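Local coordinates for protein CT_858 (PDB 3DOR) that is the secreted chlamydial protease CPAF, probably a serine-type endopeptidase that pairs a PDZ domain with an S41-family peptidase domain, at residues 27-31 with 524-528; 70-74 with 490-496; 162-168 with 179-184. All coordinates share one frame; numbering follows the deposited sequence.

Interaction 1 (27-31 with 524-528); sequences WKEQY and FIENI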
# COMPACT_ATOMS: atom_id res chain seq x y z
N TRP B 27 -21.21 16.46 -8.53
CA TRP B 27 -22.48 15.90 -8.10
C TRP B 27 -22.90 16.42 -6.72
O TRP B 27 -24.07 16.73 -6.49
CB TRP B 27 -22.40 14.37 -8.07
CG TRP B 27 -23.50 13.72 -7.32
CD1 TRP B 27 -23.48 13.31 -6.02
CD2 TRP B 27 -24.82 13.45 -7.81
NE1 TRP B 27 -24.70 12.79 -5.67
CE2 TRP B 27 -25.54 12.86 -6.75
CE3 TRP B 27 -25.46 13.63 -9.04
CZ2 TRP B 27 -26.88 12.46 -6.88
CZ3 TRP B 27 -26.79 13.23 -9.17
CH2 TRP B 27 -27.48 12.65 -8.09
N LYS B 28 -21.94 16.52 -5.81
CA LYS B 28 -22.22 17.01 -4.46
C LYS B 28 -22.65 18.48 -4.46
O LYS B 28 -23.51 18.90 -3.68
CB LYS B 28 -20.98 16.83 -3.58
CG LYS B 28 -20.47 15.38 -3.54
CD LYS B 28 -21.53 14.43 -2.96
CE LYS B 28 -21.02 12.99 -2.90
NZ LYS B 28 -21.98 12.08 -2.23
N GLU B 29 -22.05 19.27 -5.34
CA GLU B 29 -22.39 20.69 -5.42
C GLU B 29 -23.85 20.81 -5.83
O GLU B 29 -24.59 21.63 -5.30
CB GLU B 29 -21.49 21.40 -6.44
CG GLU B 29 -20.01 21.18 -6.13
CD GLU B 29 -19.08 21.69 -7.21
OE1 GLU B 29 -19.32 21.43 -8.41
OE2 GLU B 29 -18.07 22.34 -6.85
N GLN B 30 -24.29 19.95 -6.74
CA GLN B 30 -25.67 20.02 -7.19
C GLN B 30 -26.65 19.26 -6.31
O GLN B 30 -27.76 19.73 -6.09
CB GLN B 30 -25.78 19.51 -8.62
CG GLN B 30 -27.17 19.72 -9.20
CD GLN B 30 -27.27 19.28 -10.65
OE1 GLN B 30 -27.59 18.13 -10.94
NE2 GLN B 30 -27.01 20.21 -11.56
N TYR B 31 -26.26 18.09 -5.82
CA TYR B 31 -27.14 17.28 -5.00
C TYR B 31 -27.27 17.82 -3.57
O TYR B 31 -28.34 17.73 -2.97
CB TYR B 31 -26.64 15.83 -4.96
CG TYR B 31 -27.44 14.92 -4.05
CD1 TYR B 31 -28.75 14.54 -4.35
CD2 TYR B 31 -26.87 14.44 -2.87
CE1 TYR B 31 -29.47 13.70 -3.49
CE2 TYR B 31 -27.57 13.62 -2.02
CZ TYR B 31 -28.87 13.25 -2.33
OH TYR B 31 -29.55 12.44 -1.45
N PHE B 524 -27.39 8.73 -12.11
CA PHE B 524 -26.20 8.38 -11.34
C PHE B 524 -26.64 7.46 -10.20
O PHE B 524 -27.84 7.30 -9.95
CB PHE B 524 -25.53 9.62 -10.74
CG PHE B 524 -24.96 10.58 -11.76
CD1 PHE B 524 -25.76 11.57 -12.34
CD2 PHE B 524 -23.63 10.48 -12.14
CE1 PHE B 524 -25.22 12.45 -13.29
CE2 PHE B 524 -23.09 11.36 -13.09
CZ PHE B 524 -23.88 12.35 -13.66
N ILE B 525 -25.67 6.86 -9.50
CA ILE B 525 -25.97 5.96 -8.39
C ILE B 525 -25.67 6.64 -7.05
O ILE B 525 -26.36 6.39 -6.07
CB ILE B 525 -25.13 4.65 -8.48
CG1 ILE B 525 -25.41 3.94 -9.80
CG2 ILE B 525 -25.47 3.71 -7.32
CD1 ILE B 525 -26.87 3.61 -9.98
N GLU B 526 -24.65 7.49 -7.03
CA GLU B 526 -24.24 8.21 -5.82
C GLU B 526 -25.44 8.80 -5.08
O GLU B 526 -26.24 9.52 -5.68
CB GLU B 526 -23.26 9.33 -6.19
CG GLU B 526 -22.58 10.00 -5.00
CD GLU B 526 -21.70 9.05 -4.20
OE1 GLU B 526 -21.34 7.99 -4.73
OE2 GLU B 526 -21.37 9.37 -3.03
N ASN B 527 -25.57 8.49 -3.79
CA ASN B 527 -26.66 8.99 -2.95
C ASN B 527 -28.06 8.47 -3.26
O ASN B 527 -28.76 8.01 -2.37
CB ASN B 527 -26.71 10.53 -3.00
CG ASN B 527 -25.52 11.16 -2.34
OD1 ASN B 527 -25.31 11.01 -1.13
ND2 ASN B 527 -24.72 11.88 -3.12
N ILE B 528 -28.45 8.57 -4.53
CA ILE B 528 -29.77 8.14 -5.00
C ILE B 528 -30.00 6.63 -4.93
O ILE B 528 -31.13 6.17 -4.80
CB ILE B 528 -30.00 8.59 -6.46
CG1 ILE B 528 -29.83 10.10 -6.58
CG2 ILE B 528 -31.40 8.21 -6.91
CD1 ILE B 528 -30.67 10.89 -5.60
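Helix 25-32 docks through Trp27 on the loop between strands 507-518 and 534-535, where Phe524 and Glu526 meet one face of the indole and Asn527 and Ile528 its edge. With chi1 at 165° the Trp27 ring points away from its own backbone N and out toward this loop. Glu526 CB lies over one face, a CH-pi contact 4.1 Å from the centroid of the five-membered ring, while Tyr31 CB, one helical turn on, lies against the other. The Phe524 ring meets the six-membered ring obliquely, with planes at 45° and centroids 5.3 Å apart. At the indole edge, Ile528 CG1 comes within 3.8 Å of Trp27 CH2, and the Asn527 amide lies nearly coplanar with the ring. Tyr31 flanks Asn527 as well, its CE2 lying 3.4 Å from Asn527 CB.

Beside this apolar patch runs a salt bridge. The Lys28 chain bends at chi2 (-61°), and NZ reaches the anti lone pair of Glu526 OE2 at 2.9 Å. The same ammonium donates to Asn70 O, so the helix is tied to two loops at once; Glu526 OE1 is weakly bonded by Gly493 N. Such a junction joins an N-terminal helix to a loop of the S41 peptidase domain, a member of the ClpP/crotonase clan.

Interaction 2 (70-74 with 490-496); sequences NDFHA and AGAGGFV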
# COMPACT_ATOMS: atom_id res chain seq x y z
N ASN B 70 -21.27 13.62 2.25
CA ASN B 70 -22.41 12.70 2.19
C ASN B 70 -22.08 11.59 1.18
O ASN B 70 -22.84 11.32 0.25
CB ASN B 70 -23.68 13.47 1.78
CG ASN B 70 -24.97 12.73 2.12
OD1 ASN B 70 -26.03 13.35 2.29
ND2 ASN B 70 -24.89 11.41 2.22
N ASP B 71 -20.92 10.96 1.37
CA ASP B 71 -20.43 9.89 0.49
C ASP B 71 -20.09 8.68 1.37
O ASP B 71 -19.14 8.73 2.15
CB ASP B 71 -19.15 10.37 -0.22
CG ASP B 71 -18.63 9.37 -1.26
OD1 ASP B 71 -18.80 8.15 -1.08
OD2 ASP B 71 -18.02 9.83 -2.25
N PHE B 72 -20.86 7.60 1.27
CA PHE B 72 -20.58 6.45 2.11
C PHE B 72 -19.17 5.92 1.90
O PHE B 72 -18.63 5.24 2.78
CB PHE B 72 -21.60 5.33 1.90
CG PHE B 72 -23.00 5.73 2.25
CD1 PHE B 72 -23.92 6.03 1.25
CD2 PHE B 72 -23.39 5.84 3.58
CE1 PHE B 72 -25.22 6.43 1.57
CE2 PHE B 72 -24.69 6.24 3.91
CZ PHE B 72 -25.60 6.54 2.90
N HIS B 73 -18.58 6.23 0.75
CA HIS B 73 -17.21 5.81 0.44
C HIS B 73 -16.16 6.77 1.03
O HIS B 73 -15.06 6.35 1.39
CB HIS B 73 -16.99 5.75 -1.08
CG HIS B 73 -17.38 4.45 -1.72
ND1 HIS B 73 -17.22 3.23 -1.10
CD2 HIS B 73 -17.80 4.17 -2.98
CE1 HIS B 73 -17.52 2.26 -1.94
NE2 HIS B 73 -17.88 2.80 -3.09
N ALA B 74 -16.49 8.06 1.12
CA ALA B 74 -15.54 9.05 1.63
C ALA B 74 -15.49 9.17 3.16
O ALA B 74 -16.51 9.42 3.80
CB ALA B 74 -15.83 10.42 1.00
N ALA B 490 -28.12 2.05 -0.74
CA ALA B 490 -27.45 3.25 -0.24
C ALA B 490 -26.98 4.28 -1.25
O ALA B 490 -27.20 5.48 -1.07
CB ALA B 490 -26.27 2.84 0.63
N GLY B 491 -26.31 3.83 -2.30
CA GLY B 491 -25.84 4.76 -3.30
C GLY B 491 -24.39 5.19 -3.16
O GLY B 491 -24.08 6.38 -3.05
N ALA B 492 -23.48 4.21 -3.11
CA ALA B 492 -22.05 4.52 -3.07
C ALA B 492 -21.71 4.23 -4.54
O ALA B 492 -21.19 3.17 -4.87
CB ALA B 492 -21.32 3.56 -2.14
N GLY B 493 -22.04 5.20 -5.40
CA GLY B 493 -21.86 5.04 -6.83
C GLY B 493 -20.56 5.38 -7.53
O GLY B 493 -20.57 6.11 -8.52
N GLY B 494 -19.46 4.84 -7.02
CA GLY B 494 -18.15 5.09 -7.62
C GLY B 494 -17.16 4.16 -6.95
O GLY B 494 -17.45 3.62 -5.88
N PHE B 495 -15.98 3.96 -7.55
CA PHE B 495 -15.01 3.08 -6.93
C PHE B 495 -14.22 3.83 -5.88
O PHE B 495 -13.99 5.04 -6.02
CB PHE B 495 -14.08 2.46 -7.99
CG PHE B 495 -12.99 3.39 -8.50
CD1 PHE B 495 -11.83 3.61 -7.76
CD2 PHE B 495 -13.12 4.02 -9.74
CE1 PHE B 495 -10.81 4.43 -8.25
CE2 PHE B 495 -12.10 4.84 -10.24
CZ PHE B 495 -10.94 5.05 -9.50
N VAL B 496 -13.83 3.14 -4.81
CA VAL B 496 -13.05 3.75 -3.73
C VAL B 496 -11.57 3.59 -3.92
O VAL B 496 -11.12 2.72 -4.64
CB VAL B 496 -13.32 3.15 -2.33
CG1 VAL B 496 -14.42 3.87 -1.68
CG2 VAL B 496 -13.60 1.66 -2.43
O HOH W 1 -22.10 7.51 -1.28
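His73 lies with its imidazole between Ala492 and Val496 and contributes the largest area of any residue here. Ala492 CB sits over one face, 3.8 Å from the ring centroid and 18° off the normal, a CH-pi contact. Val496 takes the opposite face, though CG1 is modelled too tightly for its distance to carry weight. At the imidazole edge Gly494 O comes within 2.9 Å of His73 NE2, near the ring plane. Apolar contact continues at Phe72, whose CE1 approaches Ala490 CB at 3.9 Å. Beyond the two segments this ring makes an edge-to-face pair with Phe466 and touches Ala141 and Ala145 of helix 140-150. His73 also touches Ser467, a His-Ser proximity consistent with the active-site region of a serine-type peptidase.

The turn that presents both rings is an Asx turn: Asp71 OD1 accepts from His73 N at 2.7 Å, met on the anti side and 27° out of the carboxylate plane, with a weaker bond from Ala74 N. Asp71 OD2 is held by Tyr22 OH and Thr513 OG1, which fixes the rotation of the carboxylate.

A water adds a polar link, accepting from Phe72 N at 2.8 Å and donating to Gly491 O at 2.9 Å. Gly491 has backbone angles (phi 98°) that call for glycine, while Asp470 receives both Gly491 N and Ala492 N, tying the loop 490-496 to helix 468-478.

Interaction 3 (162-168 with 179-184); sequences PSGRTTL and EVRVKW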
# COMPACT_ATOMS: atom_id res chain seq x y z
N PRO B 162 -18.29 8.72 24.36
CA PRO B 162 -18.92 8.88 25.67
C PRO B 162 -18.45 7.75 26.59
O PRO B 162 -17.74 6.85 26.16
CB PRO B 162 -20.40 8.76 25.35
CG PRO B 162 -20.39 7.69 24.29
CD PRO B 162 -19.24 8.13 23.39
N SER B 163 -18.85 7.81 27.85
CA SER B 163 -18.49 6.80 28.83
C SER B 163 -19.42 6.93 30.02
O SER B 163 -20.20 7.88 30.10
CB SER B 163 -17.05 6.99 29.31
OG SER B 163 -16.93 8.21 30.03
N GLY B 164 -19.33 5.99 30.94
CA GLY B 164 -20.18 6.03 32.11
C GLY B 164 -21.54 5.41 31.84
O GLY B 164 -21.76 4.79 30.80
N ARG B 165 -22.46 5.60 32.78
CA ARG B 165 -23.79 5.05 32.63
C ARG B 165 -24.70 5.97 31.86
O ARG B 165 -24.52 7.18 31.85
CB ARG B 165 -24.38 4.75 34.01
CG ARG B 165 -23.66 3.63 34.74
CD ARG B 165 -24.20 3.46 36.15
NE ARG B 165 -23.93 4.63 36.97
CZ ARG B 165 -24.42 4.80 38.20
NH1 ARG B 165 -25.20 3.88 38.74
NH2 ARG B 165 -24.11 5.90 38.88
N THR B 166 -25.68 5.37 31.19
CA THR B 166 -26.66 6.10 30.41
C THR B 166 -27.98 5.34 30.55
O THR B 166 -27.98 4.13 30.71
CB THR B 166 -26.23 6.20 28.92
OG1 THR B 166 -27.14 7.05 28.22
CG2 THR B 166 -26.22 4.81 28.27
N THR B 167 -29.09 6.05 30.50
CA THR B 167 -30.38 5.40 30.66
C THR B 167 -31.13 5.22 29.35
O THR B 167 -31.27 6.16 28.57
CB THR B 167 -31.27 6.17 31.64
OG1 THR B 167 -30.62 6.22 32.92
CG2 THR B 167 -32.62 5.48 31.80
N LEU B 168 -31.61 4.01 29.12
CA LEU B 168 -32.36 3.70 27.92
C LEU B 168 -33.82 3.56 28.30
O LEU B 168 -34.17 2.71 29.11
CB LEU B 168 -31.86 2.39 27.30
CG LEU B 168 -30.36 2.27 27.01
CD1 LEU B 168 -30.07 0.90 26.43
CD2 LEU B 168 -29.93 3.36 26.04
N GLU B 179 -37.13 2.09 32.45
CA GLU B 179 -35.91 2.86 32.26
C GLU B 179 -34.76 1.95 32.65
O GLU B 179 -34.62 1.59 33.82
CB GLU B 179 -35.91 4.11 33.14
CG GLU B 179 -37.11 5.00 32.91
CD GLU B 179 -36.78 6.47 33.05
OE1 GLU B 179 -36.10 6.84 34.04
OE2 GLU B 179 -37.19 7.26 32.17
N VAL B 180 -33.95 1.56 31.68
CA VAL B 180 -32.85 0.66 31.95
C VAL B 180 -31.52 1.40 31.94
O VAL B 180 -31.07 1.90 30.91
CB VAL B 180 -32.82 -0.49 30.91
CG1 VAL B 180 -31.70 -1.48 31.25
CG2 VAL B 180 -34.15 -1.20 30.91
N ARG B 181 -30.91 1.46 33.12
CA ARG B 181 -29.64 2.13 33.28
C ARG B 181 -28.58 1.14 32.81
O ARG B 181 -28.48 0.01 33.30
CB ARG B 181 -29.42 2.51 34.76
CG ARG B 181 -28.30 3.52 35.01
CD ARG B 181 -28.55 4.84 34.27
NE ARG B 181 -27.61 5.89 34.67
CZ ARG B 181 -27.51 7.08 34.07
NH1 ARG B 181 -28.29 7.38 33.04
NH2 ARG B 181 -26.62 7.96 34.50
N VAL B 182 -27.79 1.58 31.84
CA VAL B 182 -26.74 0.75 31.27
C VAL B 182 -25.39 1.47 31.30
O VAL B 182 -25.33 2.70 31.38
CB VAL B 182 -27.13 0.36 29.82
CG1 VAL B 182 -25.91 0.22 28.96
CG2 VAL B 182 -27.92 -0.94 29.84
N LYS B 183 -24.30 0.71 31.25
CA LYS B 183 -22.97 1.31 31.27
C LYS B 183 -22.16 1.05 30.00
O LYS B 183 -21.98 -0.09 29.58
CB LYS B 183 -22.16 0.79 32.46
CG LYS B 183 -20.78 1.42 32.54
CD LYS B 183 -19.92 0.83 33.63
CE LYS B 183 -18.60 1.60 33.75
NZ LYS B 183 -17.63 0.96 34.68
N TRP B 184 -21.68 2.13 29.38
CA TRP B 184 -20.87 2.01 28.18
C TRP B 184 -19.65 1.14 28.43
O TRP B 184 -19.02 1.22 29.50
CB TRP B 184 -20.36 3.37 27.71
CG TRP B 184 -21.35 4.24 27.00
CD1 TRP B 184 -21.99 5.33 27.51
CD2 TRP B 184 -21.79 4.11 25.64
NE1 TRP B 184 -22.80 5.89 26.55
CE2 TRP B 184 -22.69 5.17 25.39
CE3 TRP B 184 -21.50 3.21 24.60
CZ2 TRP B 184 -23.32 5.35 24.16
CZ3 TRP B 184 -22.12 3.39 23.37
CH2 TRP B 184 -23.02 4.46 23.16
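Val182 O accepts from Thr166 N at 2.7 Å, nearly along the C=O axis, and also has a CA-H...O contact from Arg165, whose CA lies 3.1 Å away. Val182 N returns a bond to Thr166 O at 2.8 Å, completing a hydrogen-bonded pair. Leu168 and Val180 form the next such pair, with Arg165-Lys183 and Thr167-Arg181 as the non-hydrogen-bonded ones. This is an antiparallel beta hairpin of the PDZ domain, strands 165-171 and 177-187, whose short segments here run at 148°.

Thr166, Leu168, Val180 and Val182 turn to one face of the sheet, where Val182 packs on Leu86 and Tyr88 and Leu168 on Ile110 and Phe151. Thr166 OG1 bonds to Asp120. On the other face, Arg181 bends at chi2 (59°) and folds its guanidinium back across strand 165-168, one face over Arg165 O and Thr166 CA; Thr167 OG1 lies at its edge, but its modelled place is uncertain.

Toward the open end, Trp184 N donates to Gly164 O at 3.0 Å. The Trp184 indole takes Pro162 CG over a face, 3.9 Å from the five-membered ring centroid, and reaches Ala84 and Leu86 of strand 83-92.

How the interactions relate
Interactions 1 and 2 are adjacent and touch, their centres about 10 Å apart, whereas interaction 3 stands away in the PDZ domain, about 38 Å and 33 Å from them between centres. Along the chain the contacts are nested: 27-31 with 524-528 encloses 70-74 with 490-496, which in turn encloses the hairpin 162-168 with 179-184. The two outer contacts join N-terminal elements to loops of the S41 peptidase domain, and they meet where Asn527 N approaches Gly491 O at 2.7 Å, a probable hydrogen bond. The chain thus illustrates how a short-range hairpin in a PDZ domain can lie within loops closed by long-range contacts, whose sequence-distant segments come together against the peptidase domain.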